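Side-chain contact in xylulose kinase (Escherichia coli, PDB 2ITM), which phosphorylates D-xylulose to D-xylulose 5-phosphate at the expense of ATP and, less efficiently, converts 1-deoxy-D-xylulose to its 5-phosphate: residues 51-54 with 55-59. Residues are numbered along the deposited sequence; the frame is centred on the assembly and turned at random.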
ATOM      1  N   ALA A  51       8.796   7.825  41.019  1.00 26.02           N
ATOM      2  CA  ALA A  51       9.255   6.654  40.309  1.00 29.38           C
ATOM      3  C   ALA A  51      10.669   6.272  40.677  1.00 24.71           C
ATOM      4  O   ALA A  51      10.961   5.104  40.867  1.00 31.97           O
ATOM      5  CB  ALA A  51       9.127   6.831  38.827  1.00 34.14           C
ATOM      6  N   THR A  52      11.556   7.256  40.765  1.00 30.05           N
ATOM      7  CA  THR A  52      12.947   7.007  41.089  1.00 19.06           C
ATOM      8  C   THR A  52      13.099   6.507  42.522  1.00 38.70           C
ATOM      9  O   THR A  52      13.879   5.608  42.785  1.00 32.17           O
ATOM     10  CB  THR A  52      13.799   8.268  40.896  1.00 31.72           C
ATOM     11  OG1 THR A  52      13.726   8.718  39.545  1.00 27.67           O
ATOM     12  CG2 THR A  52      15.259   7.947  41.087  1.00 20.28           C
ATOM     13  N   ASP A  53      12.353   7.107  43.439  1.00 22.66           N
ATOM     14  CA  ASP A  53      12.330   6.670  44.826  1.00 36.67           C
ATOM     15  C   ASP A  53      11.928   5.207  44.978  1.00 23.33           C
ATOM     16  O   ASP A  53      12.658   4.412  45.521  1.00 31.15           O
ATOM     17  CB  ASP A  53      11.397   7.563  45.641  1.00 41.50           C
ATOM     18  CG  ASP A  53      11.554   7.376  47.139  1.00 56.66           C
ATOM     19  OD1 ASP A  53      10.527   7.307  47.818  1.00 32.24           O
ATOM     20  OD2 ASP A  53      12.651   7.307  47.716  1.00 35.62           O
ATOM     21  N   ARG A  54      10.755   4.878  44.477  1.00 37.52           N
ATOM     22  CA  ARG A  54      10.291   3.512  44.347  1.00 35.96           C
ATOM     23  C   ARG A  54      11.359   2.548  43.863  1.00 37.25           C
ATOM     24  O   ARG A  54      11.629   1.539  44.488  1.00 39.98           O
ATOM     25  CB  ARG A  54       9.112   3.485  43.389  1.00 34.94           C
ATOM     26  CG  ARG A  54       8.257   2.261  43.467  1.00 54.14           C
ATOM     27  CD  ARG A  54       6.857   2.468  42.916  1.00 69.41           C
ATOM     28  NE  ARG A  54       6.260   1.239  42.394  1.00 90.31           N
ATOM     29  CZ  ARG A  54       5.023   1.152  41.928  1.00 91.67           C
ATOM     30  NH1 ARG A  54       4.243   2.221  41.917  1.00100.86           N
ATOM     31  NH2 ARG A  54       4.558  -0.001  41.474  1.00 61.96           N
ATOM     32  N   ALA A  55      11.949   2.871  42.724  1.00 30.07           N
ATOM     33  CA  ALA A  55      12.927   2.016  42.090  1.00 36.44           C
ATOM     34  C   ALA A  55      14.148   1.763  42.961  1.00 29.77           C
ATOM     35  O   ALA A  55      14.644   0.661  43.036  1.00 24.90           O
ATOM     36  CB  ALA A  55      13.333   2.591  40.766  1.00 34.39           C
ATOM     37  N   MET A  56      14.634   2.811  43.600  1.00 32.12           N
ATOM     38  CA  MET A  56      15.834   2.722  44.399  1.00 29.45           C
ATOM     39  C   MET A  56      15.542   1.952  45.676  1.00 33.24           C
ATOM     40  O   MET A  56      16.395   1.271  46.209  1.00 31.16           O
ATOM     41  CB  MET A  56      16.351   4.113  44.738  1.00 26.14           C
ATOM     42  CG  MET A  56      16.973   4.863  43.574  1.00 23.07           C
ATOM     43  SD  MET A  56      18.466   4.106  42.974  1.00 24.21           S
ATOM     44  CE  MET A  56      19.504   4.503  44.337  1.00 28.02           C
ATOM     45  N   LYS A  57      14.326   2.088  46.166  1.00 30.50           N
ATOM     46  CA  LYS A  57      13.888   1.329  47.316  1.00 35.21           C
ATOM     47  C   LYS A  57      13.759  -0.145  46.982  1.00 33.09           C
ATOM     48  O   LYS A  57      14.181  -0.994  47.743  1.00 30.28           O
ATOM     49  CB  LYS A  57      12.588   1.899  47.877  1.00 34.39           C
ATOM     50  CG  LYS A  57      12.813   3.037  48.843  1.00 36.92           C
ATOM     51  CD  LYS A  57      11.585   3.889  49.075  1.00 31.48           C
ATOM     52  CE  LYS A  57      11.912   5.020  50.015  1.00 29.06           C
ATOM     53  NZ  LYS A  57      10.764   5.879  50.292  1.00 46.03           N
ATOM     54  N   ALA A  58      13.188  -0.440  45.826  1.00 36.56           N
ATOM     55  CA  ALA A  58      13.109  -1.809  45.371  1.00 34.93           C
ATOM     56  C   ALA A  58      14.486  -2.421  45.143  1.00 40.20           C
ATOM     57  O   ALA A  58      14.728  -3.568  45.492  1.00 29.44           O
ATOM     58  CB  ALA A  58      12.268  -1.904  44.146  1.00 28.37           C
ATOM     59  N   LEU A  59      15.384  -1.648  44.551  1.00 31.41           N
ATOM     60  CA  LEU A  59      16.747  -2.110  44.314  1.00 26.42           C
ATOM     61  C   LEU A  59      17.361  -2.584  45.608  1.00 26.76           C
ATOM     62  O   LEU A  59      18.056  -3.580  45.644  1.00 27.30           O
ATOM     63  CB  LEU A  59      17.598  -1.003  43.703  1.00 27.91           C
ATOM     64  CG  LEU A  59      18.940  -1.413  43.099  1.00 29.53           C
ATOM     65  CD1 LEU A  59      18.774  -2.170  41.813  1.00 23.67           C
ATOM     66  CD2 LEU A  59      19.832  -0.236  42.903  1.00 20.48           C
TER
HETATM   67  O   HOH W   1      12.084   8.993  49.734  1.00 34.81           O
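Asp53 and Lys57, one turn apart on helix 45-62, form an i to i+4 salt bridge in which Lys57 NZ donates to Asp53 OD1 at 2.9 Å. The ammonium reaches the syn side of OD1 but stands 24° out of the carboxylate plane, while Lys57 CE lies 3.3 Å from Asp53 OD2. With chi1 of Asp53 at -167°, CG is anti to the backbone N and the carboxylate is carried alongside the following turn, where the extended lysine chain, running past Asp53 O, meets it. A water donates to Asp53 OD2 at 2.7 Å and weakly accepts from Lys57 NZ. OD2 also takes a hydrogen bond from Trp220 NE1, so this oxygen holds two hydrogen bonds while OD1 takes the ammonium. Without the carboxylate, as with an alanine here, the ammonium of Lys57 would probably lose its charged mate in this turn and the indole N-H of Trp220 this acceptor.

Beneath the side chains, regular i to i+4 backbone bonds link the turns: Lys57 N to Asp53 O and Ala58 N to Arg54 O are both 2.9 Å, and Ala55 N and Met56 N bind Ala51 O and Thr52 O. Apolar contact is slight, with Met56 CG 4.3 Å from Thr52 CG2.

Over residues 51-59 the helix is amphipathic, with Arg54 and Lys57 exposed and Ala51, Ala55, Met56 and Leu59 buried against the mixed sheet of the N-terminal, actin-like ATPase domain of this FGGY kinase. Ala51 and Thr52 touch Val12 of strand 11-17, Met56 and Leu59 reach Val14 of the same strand and Ile3 of strand 2-7, and Ala55 and Ala58 lie on strand 23-30, where Glu29 also pairs with Arg54 NE.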